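Local coordinates for putative endonuclease/exonuclease/phosphatase family protein (Bacteroides vulgatus ATCC 8482, PDB 3G6S), which probably acts as a nuclease of the endonuclease/exonuclease/phosphatase family, perhaps with endonuclease or 3'-5' RNA exonuclease activity, at residues N21-R26 with F52-A57; D86-L91 with K130-V135; L98-N101 with G106-G109; D180-I185 with M192-K197. One frame throughout, in Å; residues are numbered along the deposited sequence.

Contact 1 (N21-R26 with F52-A57)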
# COMPACT_ATOMS: atom_id res chain seq x y z
N ASN A 21 -13.63 -3.85 -17.72
CA ASN A 21 -12.52 -3.61 -16.81
C ASN A 21 -12.94 -3.99 -15.40
O ASN A 21 -12.18 -3.78 -14.44
CB ASN A 21 -12.08 -2.15 -16.83
CG ASN A 21 -11.26 -1.81 -18.05
OD1 ASN A 21 -10.43 -2.61 -18.50
ND2 ASN A 21 -11.46 -0.61 -18.59
N ASN A 22 -14.15 -4.53 -15.26
CA ASN A 22 -14.67 -4.93 -13.96
C ASN A 22 -13.75 -5.92 -13.26
O ASN A 22 -13.03 -6.68 -13.91
CB ASN A 22 -16.06 -5.55 -14.09
CG ASN A 22 -16.63 -5.98 -12.74
OD1 ASN A 22 -16.85 -5.16 -11.85
ND2 ASN A 22 -16.85 -7.28 -12.59
N TRP A 23 -13.80 -5.90 -11.94
CA TRP A 23 -12.98 -6.78 -11.11
C TRP A 23 -13.08 -8.25 -11.50
O TRP A 23 -12.11 -9.01 -11.35
CB TRP A 23 -13.37 -6.60 -9.64
CG TRP A 23 -12.78 -7.63 -8.75
CD1 TRP A 23 -13.42 -8.67 -8.18
CD2 TRP A 23 -11.41 -7.73 -8.35
NE1 TRP A 23 -12.54 -9.43 -7.44
CE2 TRP A 23 -11.30 -8.87 -7.53
CE3 TRP A 23 -10.26 -6.97 -8.62
CZ2 TRP A 23 -10.08 -9.27 -6.96
CZ3 TRP A 23 -9.05 -7.36 -8.05
CH2 TRP A 23 -8.97 -8.50 -7.23
N GLN A 24 -14.24 -8.67 -11.99
CA GLN A 24 -14.42 -10.06 -12.38
C GLN A 24 -13.45 -10.49 -13.49
O GLN A 24 -13.03 -11.64 -13.53
CB GLN A 24 -15.87 -10.32 -12.81
CG GLN A 24 -16.91 -10.09 -11.70
CD GLN A 24 -16.58 -10.84 -10.41
OE1 GLN A 24 -16.29 -12.04 -10.43
NE2 GLN A 24 -16.64 -10.14 -9.28
N TYR A 25 -13.09 -9.56 -14.37
CA TYR A 25 -12.18 -9.87 -15.47
C TYR A 25 -10.71 -9.63 -15.13
O TYR A 25 -9.83 -9.85 -15.96
CB TYR A 25 -12.55 -9.04 -16.71
CG TYR A 25 -14.01 -9.10 -17.09
CD1 TYR A 25 -14.62 -10.32 -17.41
CD2 TYR A 25 -14.80 -7.95 -17.09
CE1 TYR A 25 -15.98 -10.39 -17.72
CE2 TYR A 25 -16.16 -8.01 -17.39
CZ TYR A 25 -16.75 -9.24 -17.70
OH TYR A 25 -18.10 -9.30 -17.95
N ARG A 26 -10.44 -9.20 -13.90
CA ARG A 26 -9.08 -8.91 -13.49
C ARG A 26 -8.62 -9.79 -12.34
O ARG A 26 -7.42 -9.94 -12.11
CB ARG A 26 -8.97 -7.43 -13.12
CG ARG A 26 -9.43 -6.54 -14.26
CD ARG A 26 -9.21 -5.06 -14.01
NE ARG A 26 -10.18 -4.47 -13.09
CZ ARG A 26 -10.02 -4.38 -11.77
NH1 ARG A 26 -8.92 -4.85 -11.20
NH2 ARG A 26 -10.95 -3.78 -11.03
N PHE A 52 -11.73 -8.77 -1.31
CA PHE A 52 -10.82 -9.25 -0.30
C PHE A 52 -10.92 -10.77 -0.27
O PHE A 52 -9.91 -11.47 -0.24
CB PHE A 52 -11.20 -8.68 1.06
CG PHE A 52 -10.28 -9.08 2.16
CD1 PHE A 52 -9.03 -8.49 2.28
CD2 PHE A 52 -10.66 -10.04 3.08
CE1 PHE A 52 -8.16 -8.85 3.31
CE2 PHE A 52 -9.80 -10.41 4.11
CZ PHE A 52 -8.55 -9.81 4.23
N GLN A 53 -12.15 -11.28 -0.29
CA GLN A 53 -12.38 -12.73 -0.28
C GLN A 53 -11.80 -13.43 -1.51
O GLN A 53 -11.30 -14.55 -1.40
CB GLN A 53 -13.88 -13.04 -0.17
CG GLN A 53 -14.47 -12.83 1.22
CD GLN A 53 -13.75 -13.64 2.30
OE1 GLN A 53 -12.63 -13.31 2.71
NE2 GLN A 53 -14.39 -14.72 2.77
N ASP A 54 -11.87 -12.78 -2.67
CA ASP A 54 -11.32 -13.39 -3.87
C ASP A 54 -9.81 -13.50 -3.75
O ASP A 54 -9.22 -14.49 -4.20
CB ASP A 54 -11.66 -12.58 -5.12
CG ASP A 54 -13.14 -12.55 -5.42
OD1 ASP A 54 -13.84 -13.53 -5.06
OD2 ASP A 54 -13.60 -11.56 -6.03
N LEU A 55 -9.18 -12.49 -3.16
CA LEU A 55 -7.73 -12.51 -3.00
C LEU A 55 -7.33 -13.70 -2.13
O LEU A 55 -6.40 -14.44 -2.47
CB LEU A 55 -7.22 -11.21 -2.36
CG LEU A 55 -6.82 -10.02 -3.25
CD1 LEU A 55 -6.34 -10.49 -4.62
CD2 LEU A 55 -8.01 -9.09 -3.41
N ARG A 56 -8.02 -13.88 -1.01
CA ARG A 56 -7.71 -14.99 -0.12
C ARG A 56 -7.86 -16.32 -0.86
O ARG A 56 -7.05 -17.24 -0.68
CB ARG A 56 -8.63 -14.97 1.11
CG ARG A 56 -8.42 -13.76 2.02
CD ARG A 56 -9.32 -13.79 3.24
NE ARG A 56 -9.31 -15.08 3.91
CZ ARG A 56 -8.22 -15.69 4.36
NH1 ARG A 56 -7.03 -15.12 4.24
NH2 ARG A 56 -8.32 -16.88 4.94
N ALA A 57 -8.87 -16.42 -1.72
CA ALA A 57 -9.10 -17.65 -2.47
C ALA A 57 -8.04 -17.87 -3.54
O ALA A 57 -7.61 -19.00 -3.77
CB ALA A 57 -10.48 -17.62 -3.09
O HOH W 1 -16.29 -10.75 -6.43

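Contact 2 (D86-L91 with K130-V135)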
# COMPACT_ATOMS: atom_id res chain seq x y z
N ASP A 86 3.82 -18.88 5.48
CA ASP A 86 4.99 -19.65 5.87
C ASP A 86 6.26 -18.84 6.08
O ASP A 86 7.19 -19.31 6.73
CB ASP A 86 5.24 -20.76 4.83
CG ASP A 86 5.40 -20.22 3.41
OD1 ASP A 86 4.43 -19.64 2.86
OD2 ASP A 86 6.51 -20.38 2.84
N LYS A 87 6.32 -17.63 5.54
CA LYS A 87 7.51 -16.80 5.71
C LYS A 87 7.47 -15.85 6.89
O LYS A 87 8.47 -15.70 7.59
CB LYS A 87 7.77 -15.98 4.45
CG LYS A 87 8.57 -16.66 3.38
CD LYS A 87 9.30 -15.59 2.59
CE LYS A 87 10.07 -16.14 1.41
NZ LYS A 87 10.82 -15.03 0.76
N TYR A 88 6.32 -15.22 7.12
CA TYR A 88 6.20 -14.26 8.21
C TYR A 88 5.08 -14.54 9.20
O TYR A 88 4.02 -15.05 8.84
CB TYR A 88 5.98 -12.87 7.62
CG TYR A 88 6.89 -12.58 6.46
CD1 TYR A 88 8.22 -12.19 6.66
CD2 TYR A 88 6.44 -12.75 5.15
CE1 TYR A 88 9.07 -12.00 5.59
CE2 TYR A 88 7.29 -12.57 4.07
CZ TYR A 88 8.60 -12.20 4.29
OH TYR A 88 9.45 -12.04 3.22
N GLU A 89 5.33 -14.20 10.46
CA GLU A 89 4.34 -14.38 11.51
C GLU A 89 3.89 -12.99 11.96
O GLU A 89 4.69 -12.07 12.04
CB GLU A 89 4.95 -15.11 12.70
CG GLU A 89 3.93 -15.47 13.76
CD GLU A 89 4.59 -15.66 15.11
OE1 GLU A 89 5.63 -16.35 15.18
OE2 GLU A 89 4.05 -15.14 16.12
N VAL A 90 2.60 -12.85 12.23
CA VAL A 90 2.05 -11.58 12.67
C VAL A 90 2.03 -11.50 14.19
O VAL A 90 1.25 -12.21 14.83
CB VAL A 90 0.61 -11.38 12.15
CG1 VAL A 90 0.02 -10.13 12.75
CG2 VAL A 90 0.62 -11.30 10.64
N LEU A 91 2.88 -10.66 14.76
CA LEU A 91 2.92 -10.53 16.22
C LEU A 91 1.73 -9.71 16.69
O LEU A 91 1.13 -9.98 17.73
CB LEU A 91 4.22 -9.87 16.67
CG LEU A 91 5.49 -10.67 16.39
CD1 LEU A 91 6.70 -9.84 16.77
CD2 LEU A 91 5.45 -11.98 17.17
N LYS A 130 13.86 -11.62 12.57
CA LYS A 130 13.82 -10.17 12.41
C LYS A 130 12.42 -9.59 12.55
O LYS A 130 11.46 -10.08 11.96
CB LYS A 130 14.39 -9.77 11.05
CG LYS A 130 14.50 -8.27 10.87
CD LYS A 130 15.49 -7.64 11.84
CE LYS A 130 15.68 -6.16 11.52
NZ LYS A 130 16.63 -5.46 12.45
N ILE A 131 12.33 -8.52 13.35
CA ILE A 131 11.08 -7.82 13.60
C ILE A 131 11.03 -6.54 12.77
O ILE A 131 12.01 -5.81 12.66
CB ILE A 131 10.92 -7.46 15.10
CG1 ILE A 131 10.49 -8.69 15.89
CG2 ILE A 131 9.89 -6.37 15.27
CD1 ILE A 131 11.59 -9.67 16.09
N PHE A 132 9.88 -6.28 12.17
CA PHE A 132 9.69 -5.08 11.38
C PHE A 132 8.23 -4.74 11.30
O PHE A 132 7.38 -5.51 11.73
CB PHE A 132 10.25 -5.25 9.96
CG PHE A 132 9.68 -6.41 9.21
CD1 PHE A 132 10.19 -7.69 9.39
CD2 PHE A 132 8.69 -6.21 8.24
CE1 PHE A 132 9.73 -8.76 8.62
CE2 PHE A 132 8.23 -7.27 7.46
CZ PHE A 132 8.75 -8.56 7.65
N MSE A 133 7.92 -3.57 10.76
CA MSE A 133 6.54 -3.19 10.68
C MSE A 133 6.12 -2.79 9.29
O MSE A 133 6.91 -2.23 8.51
CB MSE A 133 6.26 -2.06 11.65
CG MSE A 133 4.83 -1.59 11.64
SE MSE A 133 4.63 -0.06 12.76
CE MSE A 133 2.81 -0.37 13.31
N ALA A 134 4.87 -3.08 8.97
CA ALA A 134 4.31 -2.74 7.69
C ALA A 134 3.07 -1.90 7.93
O ALA A 134 2.24 -2.24 8.78
CB ALA A 134 3.95 -3.99 6.92
N VAL A 135 2.96 -0.81 7.19
CA VAL A 135 1.81 0.07 7.30
C VAL A 135 1.33 0.34 5.88
O VAL A 135 2.12 0.74 5.02
CB VAL A 135 2.15 1.41 8.00
CG1 VAL A 135 0.91 2.29 8.09
CG2 VAL A 135 2.68 1.13 9.40

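Contact 3 (L98-N101 with G106-G109)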
# COMPACT_ATOMS: atom_id res chain seq x y z
N LEU A 98 -7.69 7.70 9.85
CA LEU A 98 -6.93 8.91 9.60
C LEU A 98 -7.83 10.11 9.92
O LEU A 98 -8.50 10.67 9.04
CB LEU A 98 -6.46 8.96 8.14
CG LEU A 98 -5.59 7.78 7.65
CD1 LEU A 98 -5.05 8.07 6.24
CD2 LEU A 98 -4.42 7.56 8.61
N ALA A 99 -7.86 10.47 11.19
CA ALA A 99 -8.67 11.58 11.68
C ALA A 99 -8.15 12.06 13.03
O ALA A 99 -7.15 11.55 13.53
CB ALA A 99 -10.13 11.13 11.81
N GLU A 100 -8.83 13.05 13.60
CA GLU A 100 -8.44 13.62 14.88
C GLU A 100 -8.41 12.56 15.97
O GLU A 100 -7.68 12.69 16.95
CB GLU A 100 -9.41 14.75 15.24
CG GLU A 100 -9.43 15.89 14.21
CD GLU A 100 -10.10 15.53 12.88
OE1 GLU A 100 -9.93 16.29 11.90
OE2 GLU A 100 -10.81 14.51 12.81
N ASN A 101 -9.20 11.51 15.79
CA ASN A 101 -9.25 10.40 16.73
C ASN A 101 -9.19 9.08 15.96
O ASN A 101 -10.21 8.56 15.53
CB ASN A 101 -10.54 10.42 17.55
CG ASN A 101 -10.58 9.30 18.57
OD1 ASN A 101 -11.63 8.98 19.13
ND2 ASN A 101 -9.42 8.71 18.84
N GLY A 106 -14.96 4.66 11.53
CA GLY A 106 -15.78 5.34 10.54
C GLY A 106 -15.72 6.85 10.57
O GLY A 106 -16.43 7.52 9.82
N MSE A 107 -14.86 7.40 11.42
CA MSE A 107 -14.73 8.84 11.55
C MSE A 107 -13.87 9.49 10.48
O MSE A 107 -12.77 9.03 10.19
CB MSE A 107 -14.14 9.19 12.92
CG MSE A 107 -14.12 10.68 13.18
SE MSE A 107 -13.12 11.25 14.75
CE MSE A 107 -12.97 13.13 14.33
N MSE A 108 -14.39 10.56 9.88
CA MSE A 108 -13.64 11.29 8.87
C MSE A 108 -12.71 12.27 9.57
O MSE A 108 -12.74 12.38 10.79
CB MSE A 108 -14.59 12.04 7.93
CG MSE A 108 -15.21 11.16 6.86
SE MSE A 108 -16.23 12.20 5.57
CE MSE A 108 -14.83 13.32 4.91
N GLY A 109 -11.89 12.98 8.80
CA GLY A 109 -10.98 13.92 9.43
C GLY A 109 -10.55 15.11 8.60
O GLY A 109 -10.21 14.97 7.43

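Contact 4 (D180-I185 with M192-K197)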
# COMPACT_ATOMS: atom_id res chain seq x y z
N ASP A 180 2.69 18.62 -0.78
CA ASP A 180 3.24 18.94 0.53
C ASP A 180 3.20 17.70 1.41
O ASP A 180 4.09 17.48 2.22
CB ASP A 180 2.45 20.09 1.18
CG ASP A 180 1.48 19.60 2.23
OD1 ASP A 180 0.38 19.11 1.86
OD2 ASP A 180 1.81 19.69 3.44
N ALA A 181 2.16 16.89 1.25
CA ALA A 181 2.07 15.68 2.06
C ALA A 181 3.31 14.83 1.81
O ALA A 181 3.86 14.23 2.73
CB ALA A 181 0.81 14.88 1.70
N TYR A 182 3.76 14.78 0.57
CA TYR A 182 4.95 14.01 0.26
C TYR A 182 6.13 14.61 1.00
O TYR A 182 7.03 13.89 1.44
CB TYR A 182 5.23 14.02 -1.24
CG TYR A 182 6.52 13.36 -1.62
CD1 TYR A 182 7.74 14.06 -1.55
CD2 TYR A 182 6.54 12.06 -2.10
CE1 TYR A 182 8.93 13.47 -1.96
CE2 TYR A 182 7.72 11.46 -2.52
CZ TYR A 182 8.91 12.17 -2.45
OH TYR A 182 10.06 11.58 -2.91
N GLU A 183 6.13 15.93 1.13
CA GLU A 183 7.22 16.62 1.79
C GLU A 183 7.17 16.46 3.31
O GLU A 183 8.22 16.43 3.96
CB GLU A 183 7.19 18.10 1.41
CG GLU A 183 8.47 18.84 1.70
CD GLU A 183 8.23 20.02 2.62
OE1 GLU A 183 9.19 20.79 2.87
OE2 GLU A 183 7.09 20.18 3.09
N THR A 184 5.98 16.33 3.89
CA THR A 184 5.88 16.17 5.34
C THR A 184 6.43 14.82 5.83
O THR A 184 6.98 14.74 6.92
CB THR A 184 4.42 16.33 5.87
OG1 THR A 184 3.73 15.09 5.76
CG2 THR A 184 3.68 17.39 5.07
N ILE A 185 6.28 13.76 5.04
CA ILE A 185 6.81 12.46 5.46
C ILE A 185 8.24 12.26 4.99
O ILE A 185 8.93 11.35 5.45
CB ILE A 185 5.97 11.28 4.96
CG1 ILE A 185 5.44 11.56 3.57
CG2 ILE A 185 4.86 10.99 5.94
CD1 ILE A 185 4.43 10.53 3.10
N MSE A 192 12.15 9.19 6.54
CA MSE A 192 11.44 8.23 5.71
C MSE A 192 11.93 8.45 4.30
O MSE A 192 11.76 9.54 3.74
CB MSE A 192 9.94 8.48 5.79
CG MSE A 192 9.36 8.20 7.16
SE MSE A 192 8.45 6.50 7.21
CE MSE A 192 6.66 7.19 7.40
N LYS A 193 12.55 7.44 3.72
CA LYS A 193 13.08 7.54 2.36
C LYS A 193 12.05 7.07 1.33
O LYS A 193 11.22 6.21 1.61
CB LYS A 193 14.34 6.69 2.24
CG LYS A 193 15.41 6.96 3.29
CD LYS A 193 16.14 8.28 3.07
CE LYS A 193 17.32 8.40 4.04
NZ LYS A 193 18.19 9.59 3.80
N ASP A 194 12.09 7.66 0.15
CA ASP A 194 11.19 7.26 -0.92
C ASP A 194 11.92 6.11 -1.60
O ASP A 194 12.94 6.32 -2.25
CB ASP A 194 10.99 8.42 -1.89
CG ASP A 194 10.18 8.03 -3.11
OD1 ASP A 194 10.04 6.82 -3.37
OD2 ASP A 194 9.71 8.94 -3.81
N ALA A 195 11.41 4.89 -1.44
CA ALA A 195 12.08 3.72 -2.03
C ALA A 195 12.38 3.87 -3.52
O ALA A 195 13.37 3.32 -4.01
CB ALA A 195 11.24 2.46 -1.80
N TYR A 196 11.54 4.60 -4.24
CA TYR A 196 11.73 4.78 -5.67
C TYR A 196 12.93 5.68 -6.01
O TYR A 196 13.61 5.44 -7.01
CB TYR A 196 10.46 5.35 -6.30
CG TYR A 196 10.45 5.28 -7.80
CD1 TYR A 196 10.51 4.06 -8.46
CD2 TYR A 196 10.41 6.44 -8.57
CE1 TYR A 196 10.54 3.99 -9.85
CE2 TYR A 196 10.43 6.37 -9.96
CZ TYR A 196 10.50 5.14 -10.60
OH TYR A 196 10.52 5.07 -11.97
N LYS A 197 13.18 6.69 -5.18
CA LYS A 197 14.29 7.62 -5.39
C LYS A 197 15.61 7.13 -4.79
O LYS A 197 16.67 7.67 -5.11
CB LYS A 197 13.98 8.98 -4.76
CG LYS A 197 13.39 10.03 -5.70
CD LYS A 197 11.87 10.06 -5.66
CE LYS A 197 11.33 11.31 -6.35
NZ LYS A 197 11.85 12.54 -5.69

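Contact 1 (N21-R26 with F52-A57)
The indole N-H of Trp23 meets the carboxylate of Asp54. The bond ties the loop before helix 27-36 to helix 49-58, on the seven-stranded-sheet side of a DNase I-like alpha/beta sandwich. NE1 donates to OD2 of Asp54 at 2.8 Å. The bond is nearly straight, at 166°, and it uses the anti lone pair of OD2. The oxygen sits at the edge of the indole, in its plane. The carboxylate and the ring are almost coplanar, only 8° apart. Trp23 CG is anti to the backbone N (chi1 169°), which carries the ring out of the loop toward the helix.

The six-membered part of the indole makes the apolar half of the contact. Its CH2 atom lies 4.0 Å from CD2 of Leu55, and CZ2 is 4.1 Å from the same methyl. Leu55 in turn packs on Phe82 of strand 81-84. Trp23 also touches Ile11 and Val30. A leucine in place of Trp23 would probably leave OD2 of Asp54 without its indole donor and open a gap beside Leu55.

The second shell steadies the loop. Arg26 NE donates to Asn21 O, which lies close to the guanidinium plane. Trp23 CA lies 3.6 Å above one face of that guanidinium, toward its rim. The other guanidinium nitrogens reach backbone oxygens of Ile11, Arg12 and Leu248.

One water completes the link between loop and helix. It accepts from Gln24 NE2 at 2.9 Å and donates to Asp54 OD2 at 2.8 Å, so this oxygen takes two bonds.

Contact 2 (D86-L91 with K130-V135)
Tyr88 and Phe132 meet through their rings, and Leu91 and Ile131 through aliphatic carbons. The four residues reach across strand 117-125, which lies between strands 88-97 and 131-138 in the six-stranded sheet.

The aromatic pair is the buried part. The CZ corner of Phe132 approaches CD1 of Tyr88 at 3.8 Å and CE1 of Tyr88 at 4.0 Å. CD1 lies in the plane of the Phe132 ring, at its edge. The planes are 89° apart and the ring centres 6.0 Å apart. Phe132 holds CG between the backbone N and the carbonyl carbon (chi1 56°), a crowded position that swings the ring toward Tyr88. Tyr88 also touches Val4 of strand 2-10, so this pair faces the partner sheet of the sandwich.

The aliphatic pair is more open. Leu91 CD1 rests 4.1 Å from Ile131 CG1, and the two side chains run at about a right angle to each other. Leu91 sits where its strand turns a corner.

No hydrogen bond joins the two segments. The backbones pair instead with the strand between them, as in Glu89 with Lys124 and Phe132 with Phe123. The contact between the segments therefore rests on carbon-to-carbon packing.

Contact 3 (L98-N101 with G106-G109)
The long loop between antiparallel strands 88-97 and 117-125 folds back on itself where Ala99 and Glu100 meet Met107 and Gly109. The two arms run close together at the periphery of the DNase I-like fold, and the backbones approach to 4.0 Å between the CA atoms of Ala99 and Gly109.

Ala99 CB points into the other arm. It sits 3.1 Å from Met108 O and 3.8 Å from Gly109 CA. Gly109 leaves room for this approach, since a beta carbon there would run into Ala99 CA and Leu98 O.

Met107, a selenomethionine, reaches back over the first arm. A chi1 of -174° turns its chain away from its own backbone N, and the chain stays extended to its end. SE lies 3.9 Å from Asn101 CB and 4.2 Å from Ala99 CB. The terminal CE comes beside the carboxylate of Glu100, whose chain crosses it at about a right angle. Glu100 bends at chi2 (72°), which turns its carboxylate toward Gly109, with OE2 3.4 Å from Gly109 CA.

Glu100 OE1 accepts from Trp110 N. No hydrogen bond links the two arms directly. They are held by van der Waals packing, with Glu100 bonded to the backbone just beyond Gly109.

Contact 4 (D180-I185 with M192-K197)
The Tyr182 ring and the Asp194 carboxylate meet at the ring edge, near the hydroxyl, with their planes 67° apart. Asp194 OD2 lies in the ring plane and accepts from Tyr182 OH at 2.8 Å through its anti lone pair. The ring of Phe225, of strand 224-228, also meets the Tyr182 ring, at about 55°. Lys197 NZ approaches obliquely, and its bond to Tyr182 OH is weak at 3.4 Å. A chi1 of 174° sends the Tyr182 ring from helix 180-186 toward Asp194.

Tyr196 N donates to Asp194 OD1 at 2.8 Å, meeting it from above the carboxylate plane. With an alanine at Asp194, the Tyr182 hydroxyl would probably lose its acceptor and Tyr196 N its capping partner.

Farther along, no hydrogen bond forms across the contact. Met192, a selenomethionine, lays CB against the carbonyl oxygen of Ile185, and its bent chain brings CE to 4.5 Å from Ile185 CG2. Met192 also packs on Ile158, and Ile185 on Ala151, both of helix 144-161.

Asp194 is thus an N-cap residue where edge strand 193-194 passes into the short, weakly bonded helix 195-198, with helix 180-186 packed beside it in the helical layer outside the six-stranded sheet.

Contacts 1 and 4 are buried and lie on opposite sides of the chain's centre, their centres 31 Å apart. Each uses an aspartate to accept from an aromatic side chain, an indole in one and a phenol in the other. Contact 1 belongs with the seven-stranded sheet. Contacts 2 and 4 both reach the six-stranded sheet, yet contact 2 spans its strands by packing alone. Contact 3 is also partly buried. It follows the end of strand 88-97, whose beginning is in contact 2. Like contact 2 it lacks hydrogen bonds between its segments, but it replaces rings with close backbone and selenomethionine packing. Contacts 2 and 4 come within about 7 Å at their nearest atoms, without touching.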